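PDB 6D1P: glycosyl hydrolases family 2, sugar binding domain protein, which probably hydrolyses O-glycosidic bonds as a beta-glucuronidase of glycosyl hydrolase family 2 from a human gut bacterium. Local coordinates for residues A[513-523]-A[547-557]. Numbering follows the deposited sequence.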
loop_
_atom_site.group_PDB
_atom_site.type_symbol
_atom_site.label_atom_id
_atom_site.label_comp_id
_atom_site.label_asym_id
_atom_site.label_seq_id
_atom_site.Cartn_x
_atom_site.Cartn_y
_atom_site.Cartn_z
ATOM N N TRP A 513 -23.326 14.593 -21.591
ATOM C CA TRP A 513 -24.559 15.004 -20.932
ATOM C C TRP A 513 -25.168 13.764 -20.304
ATOM O O TRP A 513 -24.820 12.636 -20.661
ATOM C CB TRP A 513 -25.560 15.642 -21.903
ATOM C CG TRP A 513 -26.003 14.727 -22.991
ATOM C CD1 TRP A 513 -25.379 14.513 -24.186
ATOM C CD2 TRP A 513 -27.176 13.904 -22.998
ATOM N NE1 TRP A 513 -26.087 13.601 -24.937
ATOM C CE2 TRP A 513 -27.203 13.225 -24.234
ATOM C CE3 TRP A 513 -28.215 13.688 -22.085
ATOM C CZ2 TRP A 513 -28.228 12.351 -24.578
ATOM C CZ3 TRP A 513 -29.222 12.812 -22.425
ATOM C CH2 TRP A 513 -29.224 12.152 -23.657
ATOM N N GLY A 514 -26.104 13.985 -19.392
ATOM C CA GLY A 514 -26.750 12.904 -18.674
ATOM C C GLY A 514 -26.768 13.192 -17.187
ATOM O O GLY A 514 -27.125 14.306 -16.780
ATOM N N GLY A 515 -26.340 12.231 -16.373
ATOM C CA GLY A 515 -26.272 12.434 -14.940
ATOM C C GLY A 515 -26.212 11.120 -14.194
ATOM O O GLY A 515 -26.369 10.037 -14.768
ATOM N N ASP A 516 -25.960 11.234 -12.885
ATOM C CA ASP A 516 -25.761 10.066 -12.040
ATOM C C ASP A 516 -27.092 9.444 -11.648
ATOM O O ASP A 516 -28.088 10.140 -11.416
ATOM C CB ASP A 516 -24.992 10.429 -10.757
ATOM C CG ASP A 516 -23.543 10.857 -11.026
ATOM O OD1 ASP A 516 -22.632 10.008 -10.919
ATOM O OD2 ASP A 516 -23.305 12.046 -11.359
ATOM N N SER A 517 -27.095 8.117 -11.540
ATOM C CA SER A 517 -28.201 7.441 -10.888
ATOM C C SER A 517 -27.661 6.245 -10.115
ATOM O O SER A 517 -26.899 5.438 -10.647
ATOM C CB SER A 517 -29.287 7.010 -11.891
ATOM O OG SER A 517 -28.787 6.148 -12.888
ATOM N N HIS A 518 -28.053 6.166 -8.860
ATOM C CA HIS A 518 -27.768 5.060 -7.958
ATOM C C HIS A 518 -28.652 3.901 -8.390
ATOM O O HIS A 518 -29.865 3.927 -8.163
ATOM C CB HIS A 518 -28.079 5.508 -6.535
ATOM C CG HIS A 518 -27.523 4.639 -5.455
ATOM N ND1 HIS A 518 -26.304 4.004 -5.554
ATOM C CD2 HIS A 518 -27.984 4.378 -4.206
ATOM C CE1 HIS A 518 -26.059 3.357 -4.426
ATOM N NE2 HIS A 518 -27.063 3.568 -3.594
ATOM N N ALA A 519 -28.062 2.911 -9.061
ATOM C CA ALA A 519 -28.823 1.747 -9.494
ATOM C C ALA A 519 -29.693 1.216 -8.359
ATOM O O ALA A 519 -29.231 1.051 -7.217
ATOM C CB ALA A 519 -27.878 0.656 -9.997
ATOM N N GLY A 520 -30.978 1.026 -8.669
ATOM C CA GLY A 520 -31.956 0.497 -7.735
ATOM C C GLY A 520 -32.613 1.504 -6.818
ATOM O O GLY A 520 -33.439 1.109 -5.989
ATOM N N ARG A 521 -32.263 2.786 -6.911
ATOM C CA ARG A 521 -32.983 3.832 -6.186
ATOM C C ARG A 521 -34.038 4.449 -7.112
ATOM O O ARG A 521 -33.739 4.750 -8.271
ATOM C CB ARG A 521 -32.012 4.898 -5.675
ATOM C CG ARG A 521 -32.686 6.111 -5.067
ATOM C CD ARG A 521 -31.643 7.147 -4.684
ATOM N NE ARG A 521 -30.919 6.744 -3.481
ATOM C CZ ARG A 521 -29.763 7.283 -3.090
ATOM N NH1 ARG A 521 -29.193 8.243 -3.818
ATOM N NH2 ARG A 521 -29.163 6.856 -1.978
ATOM N N HIS A 522 -35.266 4.625 -6.603
ATOM C CA HIS A 522 -36.364 5.209 -7.374
ATOM C C HIS A 522 -37.111 6.221 -6.509
ATOM O O HIS A 522 -36.791 6.430 -5.334
ATOM C CB HIS A 522 -37.314 4.126 -7.906
ATOM C CG HIS A 522 -36.604 2.999 -8.575
ATOM N ND1 HIS A 522 -36.261 3.023 -9.909
ATOM C CD2 HIS A 522 -36.110 1.837 -8.078
ATOM C CE1 HIS A 522 -35.614 1.911 -10.213
ATOM N NE2 HIS A 522 -35.514 1.172 -9.122
ATOM N N MET A 523 -38.129 6.846 -7.101
ATOM C CA MET A 523 -38.872 7.895 -6.414
ATOM C C MET A 523 -40.221 8.101 -7.100
ATOM O O MET A 523 -40.276 8.249 -8.326
ATOM C CB MET A 523 -38.056 9.195 -6.398
ATOM C CG MET A 523 -38.797 10.405 -5.871
ATOM S SD MET A 523 -39.509 10.156 -4.241
ATOM C CE MET A 523 -38.089 9.609 -3.287
ATOM N N ASP A 547 -32.041 13.660 -6.004
ATOM C CA ASP A 547 -31.818 12.516 -5.132
ATOM C C ASP A 547 -31.026 11.391 -5.800
ATOM O O ASP A 547 -30.875 10.322 -5.206
ATOM C CB ASP A 547 -33.156 11.983 -4.611
ATOM C CG ASP A 547 -34.039 11.395 -5.719
ATOM O OD1 ASP A 547 -33.635 11.423 -6.909
ATOM O OD2 ASP A 547 -35.142 10.894 -5.382
ATOM N N TRP A 548 -30.535 11.601 -7.021
ATOM C CA TRP A 548 -29.733 10.623 -7.754
ATOM C C TRP A 548 -30.495 9.317 -8.030
ATOM O O TRP A 548 -29.881 8.268 -8.276
ATOM C CB TRP A 548 -28.399 10.351 -7.029
ATOM C CG TRP A 548 -27.412 11.540 -7.099
ATOM C CD1 TRP A 548 -27.721 12.875 -7.033
ATOM C CD2 TRP A 548 -25.992 11.474 -7.292
ATOM N NE1 TRP A 548 -26.582 13.640 -7.162
ATOM C CE2 TRP A 548 -25.509 12.807 -7.328
ATOM C CE3 TRP A 548 -25.079 10.420 -7.424
ATOM C CZ2 TRP A 548 -24.156 13.107 -7.483
ATOM C CZ3 TRP A 548 -23.742 10.714 -7.594
ATOM C CH2 TRP A 548 -23.286 12.053 -7.615
ATOM N N SER A 549 -31.826 9.367 -8.037
ATOM C CA SER A 549 -32.646 8.203 -8.354
ATOM C C SER A 549 -32.604 7.883 -9.853
ATOM O O SER A 549 -32.293 8.726 -10.700
ATOM C CB SER A 549 -34.090 8.453 -7.949
ATOM O OG SER A 549 -34.645 9.408 -8.849
ATOM N N GLU A 550 -32.923 6.631 -10.171
ATOM C CA GLU A 550 -33.152 6.278 -11.566
ATOM C C GLU A 550 -34.377 6.984 -12.114
ATOM O O GLU A 550 -34.428 7.290 -13.310
ATOM C CB GLU A 550 -33.293 4.763 -11.720
ATOM C CG GLU A 550 -31.992 4.002 -11.386
ATOM C CD GLU A 550 -31.955 2.582 -11.951
ATOM O OE1 GLU A 550 -32.008 2.399 -13.199
ATOM O OE2 GLU A 550 -31.870 1.640 -11.123
ATOM N N SER A 551 -35.356 7.264 -11.250
ATOM C CA SER A 551 -36.588 7.907 -11.688
ATOM C C SER A 551 -36.300 9.250 -12.327
ATOM O O SER A 551 -36.876 9.594 -13.373
ATOM C CB SER A 551 -37.532 8.078 -10.506
ATOM O OG SER A 551 -37.840 6.816 -9.948
ATOM N N TYR A 552 -35.393 10.020 -11.717
ATOM C CA TYR A 552 -35.068 11.310 -12.281
ATOM C C TYR A 552 -34.332 11.146 -13.602
ATOM O O TYR A 552 -34.718 11.738 -14.620
ATOM C CB TYR A 552 -34.252 12.148 -11.303
ATOM C CG TYR A 552 -33.825 13.425 -11.960
ATOM C CD1 TYR A 552 -34.742 14.457 -12.189
ATOM C CD2 TYR A 552 -32.525 13.584 -12.423
ATOM C CE1 TYR A 552 -34.349 15.640 -12.834
ATOM C CE2 TYR A 552 -32.130 14.757 -13.067
ATOM C CZ TYR A 552 -33.043 15.782 -13.263
ATOM O OH TYR A 552 -32.634 16.929 -13.905
ATOM N N ILE A 553 -33.289 10.317 -13.622
ATOM C CA ILE A 553 -32.442 10.314 -14.808
ATOM C C ILE A 553 -33.181 9.741 -16.008
ATOM O O ILE A 553 -32.873 10.086 -17.152
ATOM C CB ILE A 553 -31.122 9.569 -14.546
ATOM C CG1 ILE A 553 -30.019 10.163 -15.432
ATOM C CG2 ILE A 553 -31.264 8.074 -14.809
ATOM C CD1 ILE A 553 -29.631 11.581 -15.054
ATOM N N ILE A 554 -34.156 8.864 -15.775
ATOM C CA ILE A 554 -34.910 8.279 -16.879
ATOM C C ILE A 554 -35.688 9.363 -17.620
ATOM O O ILE A 554 -35.674 9.439 -18.854
ATOM C CB ILE A 554 -35.821 7.164 -16.331
ATOM C CG1 ILE A 554 -35.016 5.860 -16.238
ATOM C CG2 ILE A 554 -37.093 7.010 -17.158
ATOM C CD1 ILE A 554 -35.563 4.882 -15.253
ATOM N N ARG A 555 -36.333 10.248 -16.862
ATOM C CA ARG A 555 -37.007 11.396 -17.435
ATOM C C ARG A 555 -36.030 12.317 -18.152
ATOM O O ARG A 555 -36.355 12.868 -19.212
ATOM C CB ARG A 555 -37.744 12.147 -16.333
ATOM C CG ARG A 555 -38.967 11.399 -15.807
ATOM C CD ARG A 555 -39.482 12.047 -14.548
ATOM N NE ARG A 555 -40.814 11.579 -14.196
ATOM C CZ ARG A 555 -41.080 10.372 -13.699
ATOM N NH1 ARG A 555 -40.100 9.492 -13.501
ATOM N NH2 ARG A 555 -42.327 10.042 -13.398
ATOM N N LEU A 556 -34.829 12.504 -17.588
ATOM C CA LEU A 556 -33.856 13.396 -18.217
ATOM C C LEU A 556 -33.384 12.828 -19.541
ATOM O O LEU A 556 -33.281 13.563 -20.533
ATOM C CB LEU A 556 -32.660 13.652 -17.288
ATOM C CG LEU A 556 -31.532 14.613 -17.737
ATOM C CD1 LEU A 556 -30.780 15.159 -16.518
ATOM C CD2 LEU A 556 -30.525 13.962 -18.700
ATOM N N PHE A 557 -33.085 11.523 -19.577
ATOM C CA PHE A 557 -32.696 10.895 -20.834
ATOM C C PHE A 557 -33.846 10.949 -21.837
ATOM O O PHE A 557 -33.649 11.266 -23.016
ATOM C CB PHE A 557 -32.287 9.438 -20.604
ATOM C CG PHE A 557 -31.000 9.253 -19.840
ATOM C CD1 PHE A 557 -29.878 10.009 -20.129
ATOM C CD2 PHE A 557 -30.915 8.277 -18.844
ATOM C CE1 PHE A 557 -28.680 9.816 -19.429
ATOM C CE2 PHE A 557 -29.743 8.065 -18.141
ATOM C CZ PHE A 557 -28.615 8.836 -18.424
HETATM O O HOH W 1 -30.847 11.172 -11.026
HETATM O O HOH W 2 -30.707 4.573 -14.613
HETATM O O HOH W 3 -35.083 8.483 -4.711
HETATM O O HOH W 4 -40.618 7.668 -11.351
#
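A buried loop-against-helix contact joins the loop 513-523 to the first turns of helix 550-564 and the turn before it, with His518, Gly520 and Arg521 hydrogen-bonded to Trp548 and Glu550. His518 N donates to Trp548 O (2.8 Å), and Arg521 O receives the amide of Glu550, an N-H in the helix's first turn with no carbonyl of its own helix to meet. The type II turn from His518 to Arg521 is gripped by Glu550, whose OE2 takes Gly520 N at 2.7 Å in an almost straight bond (177°) on the anti side of the carboxylate. Gly520 holds the turn's third position, where phi is positive (85°), a value glycine takes readily. With CG anti to its carbonyl carbon (chi1 -66°) and the chain extended beyond, Glu550 reaches the turn, while water bridges OE1 to Ser517 OG. With an alanine here, Gly520 N would probably be left without its carboxylate acceptor and that water without one of its two supports. Both segments belong to the TIM barrel domain, the loop following the short barrel strand 510-511. Ser549 is the helix N-cap: its OG accepts from Tyr552 N, and Asp547 OD1 holds Ser549 N in an Asx turn. Over one face of the Trp548 indole lies Asp516 CB, a CH-pi contact; the Asp516 carboxylate, nearly parallel to the ring, forms a salt bridge with Lys597. A beta carbon on Gly515 would clash with Ile553 CD1, and one on Gly514 would sit tight against Phe557 CE1; at both, the backbone angles would also press it on the preceding carbonyl O. Ser551's short hydroxyl can accept from Met523 N (2.9 Å) and still bond Tyr626 OH.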